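Local structure of G-protein interacting protein 1 (5Z1N) at residues Ile10-Glu13 with Gly14-Ile18; Lys43-Ile46 with Lys47-Tyr51. The protein probably binds heterotrimeric G proteins through their beta-gamma subunits, and carries a C-terminal, all-helical TNFAIP8-like domain, the part described here, that encloses phospholipid. All blocks are in the same frame, centred on the assembly; numbering follows the deposited sequence.

Contact 1: residues Ile10-Glu13 with Gly14-Ile18; sequences IPEE and GRELI. With PEF (di-palmitoyl-3-sn-phosphatidylethanolamine), chain B.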
# COMPACT_ATOMS: atom_id res chain seq x y z
N ILE A 10 3.81 10.20 -11.56
CA ILE A 10 2.95 10.42 -10.39
C ILE A 10 3.35 11.73 -9.72
O ILE A 10 4.53 12.12 -9.77
CB ILE A 10 3.01 9.24 -9.40
CG1 ILE A 10 4.39 9.13 -8.77
CG2 ILE A 10 2.59 7.94 -10.08
CD1 ILE A 10 4.37 8.42 -7.44
N PRO A 11 2.42 12.45 -9.10
CA PRO A 11 2.74 13.77 -8.55
C PRO A 11 3.50 13.67 -7.22
O PRO A 11 3.68 12.60 -6.65
CB PRO A 11 1.36 14.40 -8.36
CG PRO A 11 0.47 13.25 -8.10
CD PRO A 11 0.99 12.13 -8.96
N GLU A 12 3.92 14.85 -6.75
CA GLU A 12 4.71 14.95 -5.52
C GLU A 12 4.05 14.25 -4.34
O GLU A 12 4.72 13.63 -3.52
CB GLU A 12 4.97 16.42 -5.21
CG GLU A 12 5.50 16.70 -3.81
CD GLU A 12 5.38 18.16 -3.41
OE1 GLU A 12 5.20 18.45 -2.21
OE2 GLU A 12 5.46 19.03 -4.31
N GLU A 13 2.72 14.35 -4.24
CA GLU A 13 1.99 13.72 -3.14
C GLU A 13 2.23 12.21 -3.11
O GLU A 13 2.59 11.63 -2.07
CB GLU A 13 0.50 14.03 -3.27
CG GLU A 13 -0.41 13.25 -2.33
CD GLU A 13 -0.81 14.05 -1.12
OE1 GLU A 13 -0.20 15.12 -0.87
OE2 GLU A 13 -1.74 13.62 -0.41
N GLY A 14 2.04 11.55 -4.25
CA GLY A 14 2.27 10.12 -4.31
C GLY A 14 3.72 9.75 -4.07
O GLY A 14 4.01 8.76 -3.38
N ARG A 15 4.65 10.52 -4.64
CA ARG A 15 6.07 10.25 -4.42
C ARG A 15 6.44 10.36 -2.95
O ARG A 15 7.29 9.61 -2.47
CB ARG A 15 6.92 11.20 -5.26
CG ARG A 15 6.68 11.10 -6.77
CD ARG A 15 7.76 11.82 -7.57
NE ARG A 15 7.78 13.25 -7.30
CZ ARG A 15 7.22 14.17 -8.08
NH1 ARG A 15 6.59 13.80 -9.19
NH2 ARG A 15 7.29 15.45 -7.75
N GLU A 16 5.81 11.29 -2.23
CA GLU A 16 6.06 11.40 -0.79
C GLU A 16 5.50 10.20 -0.04
O GLU A 16 6.15 9.67 0.87
CB GLU A 16 5.46 12.70 -0.25
CG GLU A 16 6.35 13.91 -0.46
CD GLU A 16 7.38 14.07 0.64
OE1 GLU A 16 8.48 14.60 0.36
OE2 GLU A 16 7.09 13.67 1.79
N LEU A 17 4.29 9.75 -0.41
CA LEU A 17 3.74 8.54 0.20
C LEU A 17 4.68 7.35 -0.01
O LEU A 17 5.00 6.61 0.94
CB LEU A 17 2.36 8.25 -0.38
CG LEU A 17 1.20 8.99 0.27
CD1 LEU A 17 -0.02 8.97 -0.63
CD2 LEU A 17 0.89 8.36 1.61
N ILE A 18 5.13 7.16 -1.25
CA ILE A 18 6.00 6.03 -1.54
C ILE A 18 7.34 6.18 -0.83
O ILE A 18 7.92 5.18 -0.39
CB ILE A 18 6.17 5.89 -3.07
CG1 ILE A 18 4.80 5.67 -3.71
CG2 ILE A 18 7.10 4.74 -3.41
CD1 ILE A 18 4.84 5.57 -5.22
C2 PEF B . -1.79 9.74 -7.33
C1 PEF B . -3.02 9.69 -8.24
N PEF B . -8.14 12.63 -7.62
C3 PEF B . -1.80 10.96 -6.44
C4 PEF B . -6.93 10.78 -8.61
C5 PEF B . -8.25 11.54 -8.57
C10 PEF B . -0.52 7.99 -6.31
C11 PEF B . -0.43 6.63 -5.67
C12 PEF B . 0.50 6.62 -4.47
C13 PEF B . 0.29 5.31 -3.71
C14 PEF B . 1.27 5.09 -2.57
C15 PEF B . 0.75 3.96 -1.68
C16 PEF B . 1.73 3.60 -0.58
C17 PEF B . 1.05 2.77 0.51
C18 PEF B . 0.19 1.65 -0.06
C19 PEF B . 0.27 0.39 0.80
C20 PEF B . 0.02 0.68 2.27
C21 PEF B . 1.13 0.08 3.13
C22 PEF B . 0.97 0.46 4.60
C23 PEF B . 2.25 0.20 5.38
C24 PEF B . 2.05 0.47 6.86
C25 PEF B . 3.36 0.38 7.62
C30 PEF B . -2.27 10.31 -4.10
C31 PEF B . -3.24 10.08 -2.97
C32 PEF B . -3.49 8.58 -2.79
C33 PEF B . -4.30 8.01 -3.94
C34 PEF B . -3.98 6.53 -4.14
C35 PEF B . -4.93 5.89 -5.15
C36 PEF B . -4.30 4.66 -5.79
C37 PEF B . -5.35 3.75 -6.43
C38 PEF B . -4.69 2.63 -7.22
C39 PEF B . -5.21 1.26 -6.80
C40 PEF B . -4.59 0.13 -7.62
C41 PEF B . -3.07 0.09 -7.47
C42 PEF B . -2.64 -0.21 -6.03
C43 PEF B . -1.14 -0.45 -5.95
C44 PEF B . -0.69 -0.71 -4.52
C45 PEF B . 0.76 -1.16 -4.49
O4 PEF B . 0.47 8.61 -6.66
O5 PEF B . -1.08 10.12 -3.95
O2 PEF B . -1.83 8.59 -6.50
O3 PEF B . -2.75 10.74 -5.40
O1P PEF B . -4.19 12.43 -10.52
O2P PEF B . -4.97 9.93 -10.25
O3P PEF B . -3.46 11.01 -8.53
O4P PEF B . -5.84 11.69 -8.74
P PEF B . -4.59 11.26 -9.65
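Ile10 and Pro11 meet Gly14, Arg15 and Ile18 in a local contact round the N-terminal end of helix 12-28, whose first turn borders the phospholipid. Pro11 holds the N-cap position, and its carbonyl receives the amide of Arg15 (N to O 3.1 Å) in a nearly straight bond, 169° at the hydrogen. Glu12 and Glu13 continue the helical pattern to Glu16 and Leu17.

On the outer side, the Arg15 chain doubles back over the start of the helix, bent at chi3 (-63°). One face of its guanidinium lies over the Pro11-Glu12 peptide link, with Glu12 N 3.4 Å above the plane, while NH1 comes to 2.7 Å from Ile10 O and makes a weak hydrogen bond with Lys7 O. The Ile10 and Arg15 side chains run past one another in opposite directions.

The inner side faces the lipid esters. Here Ile10 is buried; with chi1 at 66°, it turns its CG1 branch along the helix, where CD1 reaches Ile18 CD1 at 3.6 Å. Gly14, without a side chain, lets the ester carbonyl oxygen O4 of PEF approach its CA to 3.3 Å. Pro11 CG lies 3.6 Å from the glycerol carbon C3, and Leu17 CD1 stands 3.7 Å from the other ester carbonyl oxygen, O5. Leu17 also packs on helix 151-158. The arrangement is a helix start with proline at the N-cap position, lining the lipid pocket of a TNFAIP8-like helical domain.

Contact 2: residues Lys43-Ile46 with Lys47-Tyr51; sequences KILI and KVFFY. With PEF (di-palmitoyl-3-sn-phosphatidylethanolamine), chain B.
Leu45 and Phe49, one helical turn apart, lie side by side, pointing the same way, and both reach the bound phospholipid. Phe49 CE2 comes to 3.9 Å from Leu45 CB, and CD2 of the same ring sits only 3.0 Å from Leu45 O. That oxygen also accepts the Phe49 amide in an almost linear bond (176° at the hydrogen). Phe49 has CG anti to its own carbonyl carbon (chi1 -67°), which swings the ring back along the helix and presents CZ to the glycerol carbon C1 of PEF at 3.6 Å. Leu45 CD1 meets the acyl carbon C11 at 3.7 Å.

This is one wall of the lipid pocket in the helical TNFAIP8-like domain, built on a continuous i to i+4 backbone pattern within helix 31-53. Next to this pair, Ile44 CG2 faces the end region of the other acyl chain (C43, 3.9 Å), with Val48 beside it; both residues also pack on Leu113 of helix 92-113.

Away from the lipid, Lys47 runs alongside Tyr51, its CG at the ring edge and its NZ donating a hydrogen bond to Tyr51 OH (3.1 Å). Phe50 CD2 stands 3.6 Å above the centre of the tyrosine ring; that ring is stacked with Phe116.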
# COMPACT_ATOMS: atom_id res chain seq x y z
N LYS A 43 5.50 0.48 -10.63
CA LYS A 43 5.12 -0.24 -11.84
C LYS A 43 3.62 -0.54 -11.85
O LYS A 43 2.93 -0.28 -12.85
CB LYS A 43 5.94 -1.52 -11.93
CG LYS A 43 5.47 -2.57 -12.91
CD LYS A 43 6.37 -3.79 -12.80
CE LYS A 43 6.33 -4.64 -14.05
NZ LYS A 43 7.44 -5.64 -14.05
N ILE A 44 3.11 -1.09 -10.75
CA ILE A 44 1.69 -1.41 -10.66
C ILE A 44 0.85 -0.15 -10.81
O ILE A 44 -0.11 -0.12 -11.60
CB ILE A 44 1.39 -2.12 -9.33
CG1 ILE A 44 2.19 -3.42 -9.22
CG2 ILE A 44 -0.11 -2.39 -9.19
CD1 ILE A 44 2.24 -3.97 -7.81
N LEU A 45 1.19 0.90 -10.06
CA LEU A 45 0.44 2.15 -10.13
C LEU A 45 0.42 2.70 -11.55
O LEU A 45 -0.64 3.04 -12.08
CB LEU A 45 1.04 3.18 -9.18
CG LEU A 45 0.77 3.02 -7.69
CD1 LEU A 45 1.73 3.92 -6.92
CD2 LEU A 45 -0.68 3.37 -7.37
N ILE A 46 1.60 2.82 -12.16
CA ILE A 46 1.71 3.36 -13.51
C ILE A 46 0.83 2.58 -14.48
O ILE A 46 0.15 3.16 -15.32
CB ILE A 46 3.18 3.38 -13.97
CG1 ILE A 46 3.97 4.44 -13.19
CG2 ILE A 46 3.28 3.63 -15.47
CD1 ILE A 46 3.19 5.67 -12.84
N LYS A 47 0.83 1.25 -14.36
CA LYS A 47 0.01 0.45 -15.27
C LYS A 47 -1.48 0.70 -15.05
O LYS A 47 -2.23 0.92 -16.02
CB LYS A 47 0.34 -1.04 -15.12
CG LYS A 47 -0.22 -1.93 -16.22
CD LYS A 47 0.73 -2.03 -17.42
CE LYS A 47 0.54 -3.34 -18.19
NZ LYS A 47 1.27 -3.37 -19.50
N VAL A 48 -1.92 0.68 -13.79
CA VAL A 48 -3.34 0.91 -13.51
C VAL A 48 -3.77 2.27 -14.06
O VAL A 48 -4.79 2.39 -14.76
CB VAL A 48 -3.62 0.80 -12.01
CG1 VAL A 48 -5.08 1.17 -11.72
CG2 VAL A 48 -3.33 -0.60 -11.51
N PHE A 49 -3.01 3.32 -13.74
CA PHE A 49 -3.32 4.65 -14.25
C PHE A 49 -3.32 4.67 -15.77
O PHE A 49 -4.14 5.36 -16.39
CB PHE A 49 -2.33 5.67 -13.71
CG PHE A 49 -2.43 5.89 -12.22
CD1 PHE A 49 -3.66 6.06 -11.61
CD2 PHE A 49 -1.29 5.94 -11.43
CE1 PHE A 49 -3.76 6.26 -10.25
CE2 PHE A 49 -1.38 6.14 -10.07
CZ PHE A 49 -2.61 6.30 -9.48
N PHE A 50 -2.41 3.92 -16.39
CA PHE A 50 -2.31 3.90 -17.85
C PHE A 50 -3.59 3.35 -18.47
O PHE A 50 -4.13 3.92 -19.42
CB PHE A 50 -1.10 3.08 -18.29
CG PHE A 50 -0.98 2.92 -19.78
CD1 PHE A 50 -0.35 3.88 -20.55
CD2 PHE A 50 -1.50 1.79 -20.41
CE1 PHE A 50 -0.24 3.73 -21.92
CE2 PHE A 50 -1.39 1.64 -21.78
CZ PHE A 50 -0.76 2.61 -22.54
N TYR A 51 -4.08 2.22 -17.95
CA TYR A 51 -5.27 1.63 -18.55
C TYR A 51 -6.56 2.31 -18.12
O TYR A 51 -7.58 2.17 -18.80
CB TYR A 51 -5.33 0.14 -18.26
CG TYR A 51 -4.26 -0.60 -19.02
CD1 TYR A 51 -4.38 -0.83 -20.39
CD2 TYR A 51 -3.12 -1.04 -18.39
CE1 TYR A 51 -3.39 -1.49 -21.09
CE2 TYR A 51 -2.14 -1.69 -19.08
CZ TYR A 51 -2.27 -1.92 -20.43
OH TYR A 51 -1.27 -2.59 -21.10
C2 PEF B . -1.79 9.74 -7.33
C1 PEF B . -3.02 9.69 -8.24
N PEF B . -8.14 12.63 -7.62
C3 PEF B . -1.80 10.96 -6.44
C4 PEF B . -6.93 10.78 -8.61
C5 PEF B . -8.25 11.54 -8.57
C10 PEF B . -0.52 7.99 -6.31
C11 PEF B . -0.43 6.63 -5.67
C12 PEF B . 0.50 6.62 -4.47
C13 PEF B . 0.29 5.31 -3.71
C14 PEF B . 1.27 5.09 -2.57
C15 PEF B . 0.75 3.96 -1.68
C16 PEF B . 1.73 3.60 -0.58
C17 PEF B . 1.05 2.77 0.51
C18 PEF B . 0.19 1.65 -0.06
C19 PEF B . 0.27 0.39 0.80
C20 PEF B . 0.02 0.68 2.27
C21 PEF B . 1.13 0.08 3.13
C22 PEF B . 0.97 0.46 4.60
C23 PEF B . 2.25 0.20 5.38
C24 PEF B . 2.05 0.47 6.86
C25 PEF B . 3.36 0.38 7.62
C30 PEF B . -2.27 10.31 -4.10
C31 PEF B . -3.24 10.08 -2.97
C32 PEF B . -3.49 8.58 -2.79
C33 PEF B . -4.30 8.01 -3.94
C34 PEF B . -3.98 6.53 -4.14
C35 PEF B . -4.93 5.89 -5.15
C36 PEF B . -4.30 4.66 -5.79
C37 PEF B . -5.35 3.75 -6.43
C38 PEF B . -4.69 2.63 -7.22
C39 PEF B . -5.21 1.26 -6.80
C40 PEF B . -4.59 0.13 -7.62
C41 PEF B . -3.07 0.09 -7.47
C42 PEF B . -2.64 -0.21 -6.03
C43 PEF B . -1.14 -0.45 -5.95
C44 PEF B . -0.69 -0.71 -4.52
C45 PEF B . 0.76 -1.16 -4.49
O4 PEF B . 0.47 8.61 -6.66
O5 PEF B . -1.08 10.12 -3.95
O2 PEF B . -1.83 8.59 -6.50
O3 PEF B . -2.75 10.74 -5.40
O1P PEF B . -4.19 12.43 -10.52
O2P PEF B . -4.97 9.93 -10.25
O3P PEF B . -3.46 11.01 -8.53
O4P PEF B . -5.84 11.69 -8.74
P PEF B . -4.59 11.26 -9.65

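Contacts 1 and 2 belong to consecutive helices, 12-28 and 31-53, which pack against each other beside the same phospholipid. They touch directly: Ile10 CG2 meets Ile46 CD1 at 3.6 Å, and Ile18 CD1 meets Leu45 CD1 at 3.9 Å. Each has a buried side and a more open one. Contact 1, at a helix start, brings Pro11 and the bare backbone of Gly14 to the ester region, with Arg15, Glu12 and Glu16 on the outer side. Contact 2, in the later part of its helix, offers the lipid only apolar side chains: Phe49 at the glycerol end, Leu45 and Ile44 along the acyl chains. Its outer side carries aromatic rings and lysines, including Lys43, hydrogen-bonded to Asn121.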